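Octenoyl-CoA reductase/carboxylase (Streptomyces sp., PDB 4A0S) probably catalyses the NADPH-dependent reductive carboxylation of 2-octenoyl-CoA, supplying an unusual extender unit for polyketide biosynthesis. Local coordinates at residues K297-V300 / E301-R305; Y388-A391 / E392-E395. All coordinates share one frame; numbering follows the deposited sequence.

Interaction 1 of 2, residues K297-V300 / E301-R305; sequences KLVV and EKAGR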
ATOM      1  N   LYS A 297     -20.821  14.605 -14.474  1.00 27.55           N
ATOM      2  CA  LYS A 297     -22.265  14.580 -14.284  1.00 28.15           C
ATOM      3  C   LYS A 297     -22.860  13.316 -14.893  1.00 27.60           C
ATOM      4  O   LYS A 297     -23.645  12.635 -14.244  1.00 27.66           O
ATOM      5  CB  LYS A 297     -22.942  15.841 -14.845  1.00 28.65           C
ATOM      6  CG  LYS A 297     -24.283  15.558 -15.534  1.00 30.29           C
ATOM      7  CD  LYS A 297     -25.229  16.755 -15.572  1.00 33.24           C
ATOM      8  CE  LYS A 297     -26.262  16.683 -14.452  1.00 35.23           C
ATOM      9  NZ  LYS A 297     -26.971  15.357 -14.356  1.00 35.12           N
ATOM     10  N   LEU A 298     -22.474  12.996 -16.128  1.00 27.15           N
ATOM     11  CA  LEU A 298     -22.969  11.789 -16.779  1.00 26.90           C
ATOM     12  C   LEU A 298     -22.622  10.522 -16.014  1.00 26.39           C
ATOM     13  O   LEU A 298     -23.474   9.638 -15.860  1.00 26.41           O
ATOM     14  CB  LEU A 298     -22.430  11.646 -18.195  1.00 26.79           C
ATOM     15  CG  LEU A 298     -23.203  12.198 -19.381  1.00 28.24           C
ATOM     16  CD1 LEU A 298     -22.485  11.743 -20.641  1.00 27.20           C
ATOM     17  CD2 LEU A 298     -24.671  11.734 -19.371  1.00 27.76           C
ATOM     18  N   VAL A 299     -21.373  10.407 -15.559  1.00 25.54           N
ATOM     19  CA  VAL A 299     -21.003   9.211 -14.807  1.00 25.01           C
ATOM     20  C   VAL A 299     -21.850   9.143 -13.527  1.00 25.33           C
ATOM     21  O   VAL A 299     -22.363   8.083 -13.189  1.00 25.07           O
ATOM     22  CB  VAL A 299     -19.489   9.114 -14.516  1.00 24.19           C
ATOM     23  CG1 VAL A 299     -19.165   7.792 -13.850  1.00 23.94           C
ATOM     24  CG2 VAL A 299     -18.675   9.239 -15.806  1.00 24.06           C
ATOM     25  N   VAL A 300     -22.002  10.274 -12.836  1.00 25.73           N
ATOM     26  CA  VAL A 300     -22.871  10.349 -11.648  1.00 26.45           C
ATOM     27  C   VAL A 300     -24.287   9.828 -11.958  1.00 27.11           C
ATOM     28  O   VAL A 300     -24.832   9.032 -11.192  1.00 27.09           O
ATOM     29  CB  VAL A 300     -22.931  11.788 -11.037  1.00 26.83           C
ATOM     30  CG1 VAL A 300     -23.930  11.860  -9.870  1.00 27.52           C
ATOM     31  CG2 VAL A 300     -21.550  12.261 -10.554  1.00 26.08           C
ATOM     32  N   GLU A 301     -24.850  10.260 -13.095  1.00 28.04           N
ATOM     33  CA  GLU A 301     -26.187   9.855 -13.549  1.00 28.65           C
ATOM     34  C   GLU A 301     -26.270   8.360 -13.764  1.00 27.73           C
ATOM     35  O   GLU A 301     -27.235   7.724 -13.346  1.00 27.92           O
ATOM     36  CB  GLU A 301     -26.562  10.498 -14.893  1.00 29.38           C
ATOM     37  CG  GLU A 301     -26.546  12.006 -14.981  1.00 32.94           C
ATOM     38  CD  GLU A 301     -27.161  12.518 -16.283  1.00 36.33           C
ATOM     39  OE1 GLU A 301     -28.318  12.149 -16.586  1.00 38.24           O
ATOM     40  OE2 GLU A 301     -26.491  13.293 -17.005  1.00 37.90           O
ATOM     41  N   LYS A 302     -25.267   7.815 -14.452  1.00 26.85           N
ATOM     42  CA  LYS A 302     -25.277   6.412 -14.838  1.00 26.16           C
ATOM     43  C   LYS A 302     -24.863   5.485 -13.724  1.00 25.44           C
ATOM     44  O   LYS A 302     -25.480   4.433 -13.527  1.00 25.27           O
ATOM     45  CB  LYS A 302     -24.389   6.183 -16.058  1.00 25.86           C
ATOM     46  CG  LYS A 302     -24.880   6.925 -17.255  1.00 27.51           C
ATOM     47  CD  LYS A 302     -24.025   6.669 -18.466  1.00 26.50           C
ATOM     48  CE  LYS A 302     -24.556   7.481 -19.644  1.00 29.25           C
ATOM     49  NZ  LYS A 302     -25.961   7.126 -20.006  1.00 29.88           N
ATOM     50  N   ALA A 303     -23.810   5.871 -13.009  1.00 24.60           N
ATOM     51  CA  ALA A 303     -23.155   4.974 -12.069  1.00 23.95           C
ATOM     52  C   ALA A 303     -23.350   5.401 -10.624  1.00 23.78           C
ATOM     53  O   ALA A 303     -23.019   4.659  -9.718  1.00 23.82           O
ATOM     54  CB  ALA A 303     -21.669   4.878 -12.390  1.00 23.29           C
ATOM     55  N   GLY A 304     -23.854   6.607 -10.412  1.00 24.27           N
ATOM     56  CA  GLY A 304     -24.151   7.078  -9.064  1.00 24.23           C
ATOM     57  C   GLY A 304     -23.100   7.975  -8.446  1.00 23.98           C
ATOM     58  O   GLY A 304     -23.397   8.748  -7.545  1.00 24.58           O
ATOM     59  N   ARG A 305     -21.866   7.879  -8.932  1.00 23.17           N
ATOM     60  CA  ARG A 305     -20.779   8.724  -8.445  1.00 22.77           C
ATOM     61  C   ARG A 305     -19.805   9.038  -9.559  1.00 22.09           C
ATOM     62  O   ARG A 305     -19.823   8.401 -10.600  1.00 21.66           O
ATOM     63  CB  ARG A 305     -19.992   8.021  -7.323  1.00 22.36           C
ATOM     64  CG  ARG A 305     -20.829   7.525  -6.169  1.00 22.68           C
ATOM     65  CD  ARG A 305     -19.956   6.941  -5.059  1.00 22.49           C
ATOM     66  NE  ARG A 305     -18.909   6.051  -5.556  1.00 20.91           N
ATOM     67  CZ  ARG A 305     -19.016   4.731  -5.635  1.00 20.56           C
ATOM     68  NH1 ARG A 305     -20.135   4.122  -5.280  1.00 20.27           N
ATOM     69  NH2 ARG A 305     -17.999   4.016  -6.095  1.00 21.45           N
TER
HETATM   70  O   HOH W   1     -29.948  13.963 -14.084  1.00 10.51           O

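Interaction 2 of 2, residues Y388-A391 / E392-E395; sequences YPLA and EAAE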
ATOM      1  N   TYR A 388      -7.686 -13.463 -38.540  1.00 19.88           N
ATOM      2  CA  TYR A 388      -7.103 -13.406 -39.863  1.00 20.37           C
ATOM      3  C   TYR A 388      -5.996 -14.423 -39.904  1.00 20.60           C
ATOM      4  O   TYR A 388      -5.326 -14.633 -38.886  1.00 20.39           O
ATOM      5  CB  TYR A 388      -6.496 -12.030 -40.116  1.00 20.14           C
ATOM      6  CG  TYR A 388      -7.509 -10.967 -40.339  1.00 21.08           C
ATOM      7  CD1 TYR A 388      -8.178 -10.378 -39.267  1.00 20.46           C
ATOM      8  CD2 TYR A 388      -7.822 -10.547 -41.633  1.00 22.44           C
ATOM      9  CE1 TYR A 388      -9.134  -9.406 -39.476  1.00 21.30           C
ATOM     10  CE2 TYR A 388      -8.767  -9.571 -41.855  1.00 22.72           C
ATOM     11  CZ  TYR A 388      -9.420  -9.004 -40.776  1.00 22.77           C
ATOM     12  OH  TYR A 388     -10.356  -8.030 -40.999  1.00 22.50           O
ATOM     13  N   PRO A 389      -5.785 -15.051 -41.067  1.00 21.19           N
ATOM     14  CA  PRO A 389      -4.583 -15.842 -41.200  1.00 21.34           C
ATOM     15  C   PRO A 389      -3.373 -14.927 -41.203  1.00 21.26           C
ATOM     16  O   PRO A 389      -3.483 -13.718 -41.506  1.00 20.95           O
ATOM     17  CB  PRO A 389      -4.736 -16.470 -42.580  1.00 22.03           C
ATOM     18  CG  PRO A 389      -5.560 -15.495 -43.339  1.00 21.94           C
ATOM     19  CD  PRO A 389      -6.547 -14.989 -42.337  1.00 21.77           C
ATOM     20  N   LEU A 390      -2.225 -15.502 -40.866  1.00 21.56           N
ATOM     21  CA  LEU A 390      -0.977 -14.766 -40.954  1.00 21.65           C
ATOM     22  C   LEU A 390      -0.828 -14.107 -42.332  1.00 22.21           C
ATOM     23  O   LEU A 390      -0.371 -12.966 -42.422  1.00 22.07           O
ATOM     24  CB  LEU A 390       0.220 -15.670 -40.628  1.00 21.77           C
ATOM     25  CG  LEU A 390       1.532 -14.894 -40.438  1.00 21.97           C
ATOM     26  CD1 LEU A 390       1.416 -13.758 -39.399  1.00 22.57           C
ATOM     27  CD2 LEU A 390       2.645 -15.840 -40.098  1.00 22.62           C
ATOM     28  N   ALA A 391      -1.223 -14.828 -43.383  1.00 22.83           N
ATOM     29  CA  ALA A 391      -1.218 -14.312 -44.763  1.00 23.53           C
ATOM     30  C   ALA A 391      -1.826 -12.916 -44.843  1.00 23.76           C
ATOM     31  O   ALA A 391      -1.386 -12.075 -45.634  1.00 23.69           O
ATOM     32  CB  ALA A 391      -1.991 -15.253 -45.672  1.00 24.11           C
ATOM     33  N   GLU A 392      -2.834 -12.676 -44.010  1.00 23.32           N
ATOM     34  CA  GLU A 392      -3.549 -11.418 -44.038  1.00 23.77           C
ATOM     35  C   GLU A 392      -3.307 -10.581 -42.799  1.00 22.94           C
ATOM     36  O   GLU A 392      -4.129  -9.744 -42.464  1.00 23.01           O
ATOM     37  CB  GLU A 392      -5.044 -11.687 -44.197  1.00 24.05           C
ATOM     38  CG  GLU A 392      -5.380 -12.439 -45.473  1.00 25.79           C
ATOM     39  CD  GLU A 392      -6.810 -12.964 -45.468  1.00 28.82           C
ATOM     40  OE1 GLU A 392      -7.699 -12.255 -44.947  1.00 28.84           O
ATOM     41  OE2 GLU A 392      -7.030 -14.098 -45.956  1.00 30.25           O
ATOM     42  N   ALA A 393      -2.185 -10.815 -42.116  1.00 22.41           N
ATOM     43  CA  ALA A 393      -1.872 -10.089 -40.881  1.00 21.66           C
ATOM     44  C   ALA A 393      -1.719  -8.593 -41.116  1.00 21.47           C
ATOM     45  O   ALA A 393      -2.075  -7.787 -40.260  1.00 20.87           O
ATOM     46  CB  ALA A 393      -0.622 -10.660 -40.220  1.00 21.35           C
ATOM     47  N   ALA A 394      -1.222  -8.216 -42.294  1.00 21.73           N
ATOM     48  CA  ALA A 394      -1.136  -6.787 -42.645  1.00 21.81           C
ATOM     49  C   ALA A 394      -2.521  -6.104 -42.605  1.00 21.80           C
ATOM     50  O   ALA A 394      -2.684  -5.015 -42.059  1.00 21.20           O
ATOM     51  CB  ALA A 394      -0.483  -6.613 -44.004  1.00 22.25           C
ATOM     52  N   GLU A 395      -3.509  -6.779 -43.175  1.00 22.14           N
ATOM     53  CA  GLU A 395      -4.879  -6.293 -43.199  1.00 22.61           C
ATOM     54  C   GLU A 395      -5.407  -6.240 -41.790  1.00 22.24           C
ATOM     55  O   GLU A 395      -6.002  -5.249 -41.384  1.00 22.28           O
ATOM     56  CB  GLU A 395      -5.755  -7.227 -44.034  1.00 23.13           C
ATOM     57  CG  GLU A 395      -7.211  -6.801 -44.143  1.00 24.32           C
ATOM     58  CD  GLU A 395      -7.376  -5.403 -44.704  1.00 26.57           C
ATOM     59  OE1 GLU A 395      -6.523  -4.952 -45.508  1.00 27.34           O
ATOM     60  OE2 GLU A 395      -8.359  -4.746 -44.320  1.00 29.70           O
TER
HETATM   61  O   HOH W   2     -10.427  -7.070 -43.328  1.00  2.00           O
HETATM   62  O   HOH W   3      -0.410  -9.822 -44.729  1.00  2.00           O

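Interaction 1 of 2, residues K297-V300 / E301-R305
K297 and E301 meet because the lysine chain bends at its last two torsions (chi3 -98°, chi4 -50°), while E301 sets CG beside its own backbone N and then runs extended. The pair is an i, i+4 salt bridge on the last turns of helix 285-303. The helix lies between strands 269-271 and 309-312 of the parallel sheet, a crossover helix of the Rossmann-type domain. NZ of K297 lies 3.4 Å from OE2 of E301, a long ion pair at the surface. A water joins NZ to the other carboxylate oxygen, OE1, by weak bonds on both arms. The same OE2 has CD2 of L298 at 3.4 Å, so the carboxylate also rests against an apolar tip.

Backbone bonds carry the helix to its end. E301 N reaches K297 O at 2.9 Å, and K302 N reaches L298 O at 2.9 Å. The bond from A303 N to V299 O is short, 2.6 Å. G304 then leaves helical geometry with positive phi (99°), where a side chain would jam against the preceding carbonyl oxygen. Its N makes weak, bent bonds to V300 O and V299 O.

The inner face packs on the parallel sheet. V299 touches I223, L225, V249 and I270, and its CG1 lies 4.1 Å from A303 CB. R305 is tied by its NH2 to D308 and to the carbonyl of G221. R305 O is buried without a polar partner, and CG1 of V299 sits 3.4 Å from it.

Interaction 2 of 2, residues Y388-A391 / E392-E395
Two backbone bonds make the turn from P389 and L390 to E392 and A393. E392 N donates to P389 O at 2.8 Å, and A393 N donates to L390 O at 2.8 Å. Both donors stand well above their carbonyl planes, consistent with the 3-10 turn at 390-391. The turn joins strand 384-389 to helix 393-401 within a beta-alpha-beta unit closed by the parallel strand 408-412. E392 holds the N-cap position.

Water adds two more links. One water takes a hydrogen bond from A394 N and gives one to A391 O, bridging the start of the helix. Another lies in the ring plane of Y388, 2.5 Å from OH, and donates to OE2 of E395. E395 OE1 is salt-bridged to R47.

Van der Waals contacts fill in the rest. OE1 of E392 comes to the ring edge of Y388, 3.7 Å from CD2, with carboxylate and ring nearly perpendicular. OE2 of E392 lies against the proline ring, 3.3 Å from P389 CG. E395 places CG anti to its backbone N (chi1 -179°), which brings it to 3.9 Å from CE2 of Y388. With an alanine in place of the tyrosine, CG of E395 is likely to lose this packing partner and the bridging water its hydroxyl. L390 CD1 packs on A393 CB at 3.8 Å, and both residues touch V411.

Salt-bridged through one oxygen and bonded through the other to a water held by Y388 OH, the E395 carboxylate is probably kept charged and fixed in its rotation.

Interactions 1 and 2 do not touch. Their centres are 41 Å apart and their nearest atoms about 30 Å. Interaction 1 ends a helix beside the six-stranded parallel sheet of the nucleotide-binding domain. Interaction 2 starts a helix next to the mixed sheet that also contains strands of the GroES-like domain. Neither contact touches a ligand. The K297 side chain is about 12 Å from a bound octanoyl-CoA. That of L298 is about 13 Å from a bound NADP and about 8 Å from the side chain of the NADP-binding R272. The Y388 side chain is about 12 Å from a bound NADP and about 7 Å from the side chain of Q405, another NADP-binding residue.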